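Local coordinates for protein argininosuccinate lyase (Chelativorans sp., PDB 6RXA) that is a carbon-nitrogen lyase of the aspartase/fumarase superfamily, known as EDDS lyase, and probably can also split argininosuccinate into fumarate and L-arginine, at residues L129-A134 and A334-T339; E177-N182 and A246-G251; H386-H391 and E413-Q418. The protein carries 2 engineered substitutions. All blocks are in the same frame, centred on the assembly; numbering follows the deposited sequence.

How the contacts relate
Contacts 1 and 2 belong to one helical core, whereas contact 3 lies far from it, within the range of the argininosuccinate lyase C-terminal family. The first two have centres about 12 Å apart and touch, Leu335 and Thr339 of contact 1 packing on Phe248 of contact 2, so helices 112-147, 168-193, 236-262 and 329-348 form a continuous bundle near the middle of the chain. In sequence, contact 2 is nested within the loop that contact 1 closes; contact 3 opens only afterwards, its centre about 52 Å from that of contact 1 and 42 Å from that of contact 2. Residues distant in sequence thus build the core, while contact 3 joins two consecutive helices locally.

Contact 1 (L129-A134 and A334-T339)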
loop_
_atom_site.group_PDB
_atom_site.type_symbol
_atom_site.label_atom_id
_atom_site.label_comp_id
_atom_site.label_asym_id
_atom_site.label_seq_id
_atom_site.Cartn_x
_atom_site.Cartn_y
_atom_site.Cartn_z
ATOM N N LEU A 129 14.840 16.154 -13.121
ATOM C CA LEU A 129 16.200 16.342 -13.621
ATOM C C LEU A 129 17.232 16.152 -12.506
ATOM O O LEU A 129 18.283 15.541 -12.716
ATOM C CB LEU A 129 16.356 17.710 -14.280
ATOM C CG LEU A 129 15.494 17.897 -15.526
ATOM C CD1 LEU A 129 15.731 19.263 -16.144
ATOM C CD2 LEU A 129 15.749 16.813 -16.560
ATOM N N ARG A 130 16.944 16.669 -11.308
ATOM C CA ARG A 130 17.799 16.420 -10.148
ATOM C C ARG A 130 17.964 14.924 -9.896
ATOM O O ARG A 130 19.078 14.440 -9.629
ATOM C CB ARG A 130 17.161 17.107 -8.942
ATOM C CG ARG A 130 17.925 16.977 -7.648
ATOM C CD ARG A 130 17.081 17.478 -6.483
ATOM N NE ARG A 130 17.813 17.436 -5.217
ATOM C CZ ARG A 130 17.235 17.311 -4.025
ATOM N NH1 ARG A 130 15.906 17.208 -3.927
ATOM N NH2 ARG A 130 17.991 17.269 -2.933
ATOM N N THR A 131 16.866 14.174 -9.989
ATOM C CA THR A 131 16.899 12.737 -9.747
ATOM C C THR A 131 17.676 12.011 -10.834
ATOM O O THR A 131 18.502 11.140 -10.531
ATOM C CB THR A 131 15.458 12.219 -9.668
ATOM O OG1 THR A 131 14.791 12.790 -8.535
ATOM C CG2 THR A 131 15.417 10.712 -9.537
ATOM N N ILE A 132 17.435 12.355 -12.105
ATOM C CA ILE A 132 18.185 11.751 -13.203
ATOM C C ILE A 132 19.676 12.008 -13.039
ATOM O O ILE A 132 20.495 11.112 -13.249
ATOM C CB ILE A 132 17.633 12.239 -14.557
ATOM C CG1 ILE A 132 16.247 11.616 -14.768
ATOM C CG2 ILE A 132 18.566 11.876 -15.701
ATOM C CD1 ILE A 132 15.443 12.217 -15.910
ATOM N N GLU A 133 20.053 13.225 -12.650
ATOM C CA GLU A 133 21.466 13.511 -12.413
ATOM C C GLU A 133 22.032 12.613 -11.315
ATOM O O GLU A 133 23.136 12.075 -11.455
ATOM C CB GLU A 133 21.629 14.986 -12.063
ATOM C CG GLU A 133 23.057 15.413 -11.838
ATOM C CD GLU A 133 23.168 16.892 -11.521
ATOM O OE1 GLU A 133 22.388 17.380 -10.680
ATOM O OE2 GLU A 133 24.023 17.564 -12.116
ATOM N N ALA A 134 21.290 12.438 -10.213
ATOM C CA ALA A 134 21.770 11.596 -9.118
ATOM C C ALA A 134 21.859 10.132 -9.541
ATOM O O ALA A 134 22.828 9.440 -9.197
ATOM C CB ALA A 134 20.862 11.758 -7.897
ATOM N N ALA A 334 14.561 12.558 0.321
ATOM C CA ALA A 334 15.045 11.296 0.878
ATOM C C ALA A 334 15.662 10.414 -0.199
ATOM O O ALA A 334 16.703 9.782 0.024
ATOM C CB ALA A 334 13.898 10.543 1.550
ATOM N N LEU A 335 15.007 10.328 -1.361
ATOM C CA LEU A 335 15.538 9.548 -2.468
ATOM C C LEU A 335 16.915 10.042 -2.866
ATOM O O LEU A 335 17.826 9.240 -3.094
ATOM C CB LEU A 335 14.575 9.618 -3.656
ATOM C CG LEU A 335 15.016 8.888 -4.923
ATOM C CD1 LEU A 335 13.784 8.476 -5.746
ATOM C CD2 LEU A 335 15.948 9.724 -5.799
ATOM N N ILE A 336 17.092 11.366 -2.941
ATOM C CA ILE A 336 18.373 11.914 -3.367
ATOM C C ILE A 336 19.449 11.598 -2.338
ATOM O O ILE A 336 20.571 11.216 -2.687
ATOM C CB ILE A 336 18.248 13.428 -3.640
ATOM C CG1 ILE A 336 17.279 13.710 -4.800
ATOM C CG2 ILE A 336 19.630 14.006 -3.915
ATOM C CD1 ILE A 336 17.739 13.244 -6.161
ATOM N N ALA A 337 19.124 11.736 -1.054
ATOM C CA ALA A 337 20.081 11.427 0.001
ATOM C C ALA A 337 20.510 9.967 -0.060
ATOM O O ALA A 337 21.702 9.660 0.042
ATOM C CB ALA A 337 19.472 11.765 1.359
ATOM N N ALA A 338 19.550 9.054 -0.226
ATOM C CA ALA A 338 19.885 7.639 -0.305
ATOM C C ALA A 338 20.700 7.339 -1.550
ATOM O O ALA A 338 21.636 6.527 -1.503
ATOM C CB ALA A 338 18.608 6.808 -0.301
ATOM N N THR A 339 20.352 7.961 -2.680
ATOM C CA THR A 339 21.104 7.716 -3.911
ATOM C C THR A 339 22.538 8.202 -3.785
ATOM O O THR A 339 23.473 7.515 -4.204
ATOM C CB THR A 339 20.405 8.385 -5.096
ATOM O OG1 THR A 339 19.072 7.869 -5.221
ATOM C CG2 THR A 339 21.148 8.109 -6.381
#
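Leu335 O is gripped twice by Thr339, which also carries a methyl across to Ala134. Thr339 OG1 donates to Leu335 O at 2.8 Å from above the carbonyl plane, 39° out of it, and the Thr339 N-H arrives from the opposite face. With its hydroxyl folded back beside the backbone N (chi1 -59°), Thr339 sends CG2 outward to within 3.5 Å of Ala134 O.

Segments 129-134 and 334-339 run nearly parallel, 13° between their directions, and Ile336 is the main wedge between them. Ile336 CD1 lies 3.7 Å from Thr131 CA and also touches Ala134 CB, while Ile336 CG1 sits over the centre of one face of the Arg130 guanidinium, 3.7 Å from Arg130 CZ. The extended arginine chain reaches across, and Arg130 NH1 is held by a salt bridge to Asp333 and a hydrogen bond to Gln127. Beside Ile336, Thr131 CG2 meets Leu335 CD2 at 3.9 Å, the side chains crossing at about a right angle.

Both threonine hydroxyls bond to carbonyls of their own helices, Thr131 OG1 to Gln127 O, so in this part of the superfamily's central helical bundle the segments present chiefly carbon to each other, and the charged link falls to Arg130 and Asp333.

Contact 2 (E177-N182 and A246-G251); sequences ENLAKN and AVFLSG
The amide of Asn182 stands almost upright against the ring of Phe248, their planes 83° apart, where segments 177-182 and 246-251 run nearly antiparallel (171°). Asn182 ND2 lies 3.8 Å from Phe248 CA and close to the edge of the ring, while Asn182 OD1 faces Val247 CG1 and hydrogen-bonds to Arg185 on its own helix. With CG anti to the backbone N (chi1 159°), the phenyl group turns an edge toward Leu179: Leu179 CD2 comes in the ring plane to 3.7 Å from Phe248 CE1. Although the Leu179 CB points alongside the partner helix, the end of its chain swings nearer to meet the ring.

Beside the ring the two asparagines work through water. One water accepts from both Asn178 ND2, at 2.9 Å, and Asn182 ND2, at 3.0 Å, and donates to Val247 O at 2.8 Å. A second water donates to Asn178 OD1 and to Phe248 O, the latter at 3.0 Å. Val247 O also accepts from Ser250 OG, at 2.8 Å, and from the Gly251 N-H. Gly251 CA is 4.4 Å from Asn178 ND2, and a CB on it would clash with that nitrogen.

Glu177 and Lys181 have polar partners on the second subunit, so here the central helical bundle of the aspartase/fumarase superfamily faces a neighbour in the tetramer.

The chemistry is mixed: the Leu179 methyl and the Asn182 amide meet the ring edge, while both buried amides are served partly by water, partly by Arg185 and by Tyr318 of the second subunit, which bonds Asn178 ND2; one water ties both amides to Val247 O, the other ties Asn178 to Phe248 O.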
loop_
_atom_site.group_PDB
_atom_site.type_symbol
_atom_site.label_atom_id
_atom_site.label_comp_id
_atom_site.label_asym_id
_atom_site.label_seq_id
_atom_site.Cartn_x
_atom_site.Cartn_y
_atom_site.Cartn_z
ATOM N N GLU A 177 22.671 -2.417 -15.357
ATOM C CA GLU A 177 21.566 -2.690 -16.277
ATOM C C GLU A 177 20.228 -2.322 -15.645
ATOM O O GLU A 177 19.347 -1.775 -16.322
ATOM C CB GLU A 177 21.634 -4.164 -16.715
ATOM C CG GLU A 177 20.664 -4.532 -17.853
ATOM C CD GLU A 177 21.011 -5.825 -18.580
ATOM O OE1 GLU A 177 22.081 -6.412 -18.332
ATOM O OE2 GLU A 177 20.201 -6.229 -19.443
ATOM N N ASN A 178 20.064 -2.597 -14.343
ATOM C CA ASN A 178 18.898 -2.129 -13.598
ATOM C C ASN A 178 18.751 -0.619 -13.716
ATOM O O ASN A 178 17.658 -0.097 -13.987
ATOM C CB ASN A 178 19.066 -2.530 -12.128
ATOM C CG ASN A 178 18.089 -1.814 -11.189
ATOM O OD1 ASN A 178 18.210 -0.607 -10.944
ATOM N ND2 ASN A 178 17.137 -2.565 -10.632
ATOM N N LEU A 179 19.853 0.099 -13.529
ATOM C CA LEU A 179 19.812 1.550 -13.538
ATOM C C LEU A 179 19.538 2.093 -14.928
ATOM O O LEU A 179 18.863 3.117 -15.063
ATOM C CB LEU A 179 21.125 2.099 -12.993
ATOM C CG LEU A 179 21.386 1.797 -11.525
ATOM C CD1 LEU A 179 22.766 2.272 -11.077
ATOM C CD2 LEU A 179 20.313 2.427 -10.637
ATOM N N ALA A 180 20.045 1.441 -15.965
ATOM C CA ALA A 180 19.734 1.878 -17.318
ATOM C C ALA A 180 18.231 1.861 -17.558
ATOM O O ALA A 180 17.675 2.807 -18.131
ATOM C CB ALA A 180 20.476 1.004 -18.319
ATOM N N LYS A 181 17.548 0.813 -17.090
ATOM C CA LYS A 181 16.109 0.720 -17.296
ATOM C C LYS A 181 15.363 1.736 -16.440
ATOM O O LYS A 181 14.361 2.310 -16.881
ATOM C CB LYS A 181 15.629 -0.712 -17.061
ATOM C CG LYS A 181 16.061 -1.643 -18.194
ATOM C CD LYS A 181 15.530 -3.054 -18.008
ATOM C CE LYS A 181 16.195 -3.722 -16.825
ATOM N NZ LYS A 181 15.975 -5.205 -16.895
ATOM N N ASN A 182 15.840 1.995 -15.216
ATOM C CA ASN A 182 15.232 3.043 -14.403
ATOM C C ASN A 182 15.420 4.424 -15.023
ATOM O O ASN A 182 14.517 5.266 -14.953
ATOM C CB ASN A 182 15.754 2.971 -12.968
ATOM C CG ASN A 182 15.058 1.881 -12.167
ATOM O OD1 ASN A 182 13.833 1.765 -12.208
ATOM N ND2 ASN A 182 15.832 1.060 -11.469
ATOM N N ALA A 246 9.695 4.624 -6.226
ATOM C CA ALA A 246 9.593 3.436 -5.389
ATOM C C ALA A 246 10.318 2.245 -6.011
ATOM O O ALA A 246 10.997 1.487 -5.309
ATOM C CB ALA A 246 8.139 3.071 -5.118
ATOM N N VAL A 247 10.142 2.022 -7.317
ATOM C CA VAL A 247 10.777 0.846 -7.924
ATOM C C VAL A 247 12.292 1.015 -8.011
ATOM O O VAL A 247 13.052 0.088 -7.699
ATOM C CB VAL A 247 10.120 0.438 -9.261
ATOM C CG1 VAL A 247 10.540 1.346 -10.403
ATOM C CG2 VAL A 247 10.469 -1.030 -9.576
ATOM N N PHE A 248 12.757 2.203 -8.419
ATOM C CA PHE A 248 14.179 2.507 -8.391
ATOM C C PHE A 248 14.759 2.286 -6.995
ATOM O O PHE A 248 15.786 1.617 -6.824
ATOM C CB PHE A 248 14.430 3.950 -8.860
ATOM C CG PHE A 248 15.753 4.481 -8.398
ATOM C CD1 PHE A 248 16.932 3.948 -8.883
ATOM C CD2 PHE A 248 15.822 5.448 -7.423
ATOM C CE1 PHE A 248 18.143 4.371 -8.423
ATOM C CE2 PHE A 248 17.034 5.888 -6.957
ATOM C CZ PHE A 248 18.205 5.364 -7.451
ATOM N N LEU A 249 14.091 2.821 -5.974
ATOM C CA LEU A 249 14.611 2.677 -4.618
ATOM C C LEU A 249 14.579 1.230 -4.156
ATOM O O LEU A 249 15.405 0.849 -3.320
ATOM C CB LEU A 249 13.885 3.606 -3.641
ATOM C CG LEU A 249 14.333 5.079 -3.705
ATOM C CD1 LEU A 249 13.387 5.983 -2.947
ATOM C CD2 LEU A 249 15.746 5.215 -3.145
ATOM N N SER A 250 13.639 0.420 -4.663
ATOM C CA SER A 250 13.637 -0.982 -4.259
ATOM C C SER A 250 14.908 -1.677 -4.736
ATOM O O SER A 250 15.443 -2.540 -4.027
ATOM C CB SER A 250 12.377 -1.726 -4.726
ATOM O OG SER A 250 12.472 -2.126 -6.083
ATOM N N GLY A 251 15.432 -1.292 -5.903
ATOM C CA GLY A 251 16.681 -1.878 -6.352
ATOM C C GLY A 251 17.855 -1.383 -5.543
ATOM O O GLY A 251 18.829 -2.116 -5.333
HETATM O O HOH W 1 15.092 -0.897 -9.386
HETATM O O HOH W 2 18.116 0.577 -8.419
#

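Contact 3 (H386-H391 and E413-Q418); sequences HEIVAH and EAAVAQ
His391 donates from ND1 to Gln418 OE1 at 3.0 Å, the one hydrogen bond directly joining the two segments. The bond is bent, with an N-H...O angle of 133°; the donor lies in the carbonyl plane of the amide, but the oxygen stands 33° out of the imidazole plane. Around the same ring, Ala414 CB touches CD2 of His391 at 3.6 Å, Ala417 CB reaches His391 NE2 at 3.6 Å, and Ala414 O lies over one face. Replacing His391 by an alanine would probably leave Gln418 OE1 without its ND1 donor and open a gap beside the methyls of Ala414 and Ala417.

Further out, Gln418 also packs on the Glu387 methylene. A bend at chi2 in each chain brings Gln418 NE2 to 3.7 Å from Glu387 CG, and Glu387 OE1 is held by the backbone N of Gly12 in the third subunit. On the other flank Ile388 CG2 rests 3.9 Å from Ala415 N and touches the Ala414 methyl.

The small Ala414 and Ala415 are consistent with the close approach of the axes of segments 386-391 and 413-418, 8.4 Å, at a crossing angle of 117°. From helix 382-399 His386 reaches Ser280 O of the third subunit, at a residue seen to bind succinate, while Val389, pointing away from segment 413-418, packs on helix 367-378.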
loop_
_atom_site.group_PDB
_atom_site.type_symbol
_atom_site.label_atom_id
_atom_site.label_comp_id
_atom_site.label_asym_id
_atom_site.label_seq_id
_atom_site.Cartn_x
_atom_site.Cartn_y
_atom_site.Cartn_z
ATOM N N HIS A 386 24.013 -34.684 -11.895
ATOM C CA HIS A 386 23.668 -33.880 -10.726
ATOM C C HIS A 386 23.574 -34.742 -9.476
ATOM O O HIS A 386 24.095 -34.369 -8.418
ATOM C CB HIS A 386 22.363 -33.161 -11.043
ATOM C CG HIS A 386 21.788 -32.377 -9.912
ATOM N ND1 HIS A 386 21.185 -32.976 -8.826
ATOM C CD2 HIS A 386 21.674 -31.043 -9.723
ATOM C CE1 HIS A 386 20.743 -32.037 -8.005
ATOM N NE2 HIS A 386 21.014 -30.856 -8.532
ATOM N N GLU A 387 22.951 -35.918 -9.580
ATOM C CA GLU A 387 22.811 -36.779 -8.410
ATOM C C GLU A 387 24.166 -37.267 -7.908
ATOM O O GLU A 387 24.380 -37.378 -6.693
ATOM C CB GLU A 387 21.906 -37.969 -8.747
ATOM C CG GLU A 387 21.298 -38.672 -7.534
ATOM C CD GLU A 387 20.353 -37.781 -6.732
ATOM O OE1 GLU A 387 20.431 -37.807 -5.487
ATOM O OE2 GLU A 387 19.535 -37.060 -7.342
ATOM N N ILE A 388 25.084 -37.585 -8.820
ATOM C CA ILE A 388 26.424 -37.993 -8.404
ATOM C C ILE A 388 27.109 -36.856 -7.656
ATOM O O ILE A 388 27.694 -37.049 -6.581
ATOM C CB ILE A 388 27.264 -38.424 -9.616
ATOM C CG1 ILE A 388 26.718 -39.705 -10.245
ATOM C CG2 ILE A 388 28.721 -38.627 -9.170
ATOM C CD1 ILE A 388 27.361 -40.034 -11.583
ATOM N N VAL A 389 27.073 -35.653 -8.226
ATOM C CA VAL A 389 27.778 -34.540 -7.599
ATOM C C VAL A 389 27.123 -34.127 -6.282
ATOM O O VAL A 389 27.811 -33.734 -5.340
ATOM C CB VAL A 389 27.944 -33.371 -8.586
ATOM C CG1 VAL A 389 28.584 -32.173 -7.882
ATOM C CG2 VAL A 389 28.776 -33.821 -9.795
ATOM N N ALA A 390 25.802 -34.218 -6.163
ATOM C CA ALA A 390 25.201 -33.947 -4.862
ATOM C C ALA A 390 25.761 -34.893 -3.804
ATOM O O ALA A 390 26.001 -34.483 -2.661
ATOM C CB ALA A 390 23.683 -34.061 -4.941
ATOM N N HIS A 391 25.974 -36.165 -4.170
ATOM C CA HIS A 391 26.553 -37.125 -3.235
ATOM C C HIS A 391 27.985 -36.740 -2.888
ATOM O O HIS A 391 28.411 -36.872 -1.735
ATOM C CB HIS A 391 26.497 -38.532 -3.840
ATOM C CG HIS A 391 26.851 -39.631 -2.881
ATOM N ND1 HIS A 391 25.916 -40.511 -2.380
ATOM C CD2 HIS A 391 28.040 -40.004 -2.345
ATOM C CE1 HIS A 391 26.508 -41.370 -1.570
ATOM N NE2 HIS A 391 27.796 -41.084 -1.530
ATOM N N GLU A 413 33.978 -42.692 -5.626
ATOM C CA GLU A 413 33.145 -43.299 -4.593
ATOM C C GLU A 413 31.695 -42.853 -4.725
ATOM O O GLU A 413 30.771 -43.656 -4.555
ATOM C CB GLU A 413 33.669 -42.934 -3.204
ATOM C CG GLU A 413 35.028 -43.508 -2.861
ATOM C CD GLU A 413 35.504 -43.095 -1.479
ATOM O OE1 GLU A 413 36.694 -43.319 -1.171
ATOM O OE2 GLU A 413 34.692 -42.547 -0.701
ATOM N N ALA A 414 31.473 -41.569 -5.008
ATOM C CA ALA A 414 30.110 -41.078 -5.153
ATOM C C ALA A 414 29.433 -41.703 -6.361
ATOM O O ALA A 414 28.255 -42.075 -6.293
ATOM C CB ALA A 414 30.131 -39.558 -5.302
ATOM N N ALA A 415 30.151 -41.808 -7.478
ATOM C CA ALA A 415 29.578 -42.447 -8.650
ATOM C C ALA A 415 29.207 -43.884 -8.327
ATOM O O ALA A 415 28.126 -44.352 -8.702
ATOM C CB ALA A 415 30.563 -42.375 -9.816
ATOM N N VAL A 416 30.074 -44.586 -7.593
ATOM C CA VAL A 416 29.803 -45.978 -7.234
ATOM C C VAL A 416 28.630 -46.061 -6.265
ATOM O O VAL A 416 27.704 -46.861 -6.456
ATOM C CB VAL A 416 31.070 -46.641 -6.662
ATOM C CG1 VAL A 416 30.736 -47.966 -5.962
ATOM C CG2 VAL A 416 32.099 -46.870 -7.773
ATOM N N ALA A 417 28.645 -45.225 -5.219
ATOM C CA ALA A 417 27.588 -45.269 -4.214
ATOM C C ALA A 417 26.229 -44.959 -4.818
ATOM O O ALA A 417 25.215 -45.529 -4.400
ATOM C CB ALA A 417 27.895 -44.276 -3.092
ATOM N N GLN A 418 26.187 -44.073 -5.806
ATOM C CA GLN A 418 24.928 -43.615 -6.373
ATOM C C GLN A 418 24.535 -44.364 -7.636
ATOM O O GLN A 418 23.370 -44.304 -8.038
ATOM C CB GLN A 418 25.038 -42.119 -6.690
ATOM C CG GLN A 418 23.726 -41.371 -6.635
ATOM C CD GLN A 418 23.085 -41.417 -5.265
ATOM O OE1 GLN A 418 23.767 -41.355 -4.242
ATOM N NE2 GLN A 418 21.763 -41.538 -5.240
#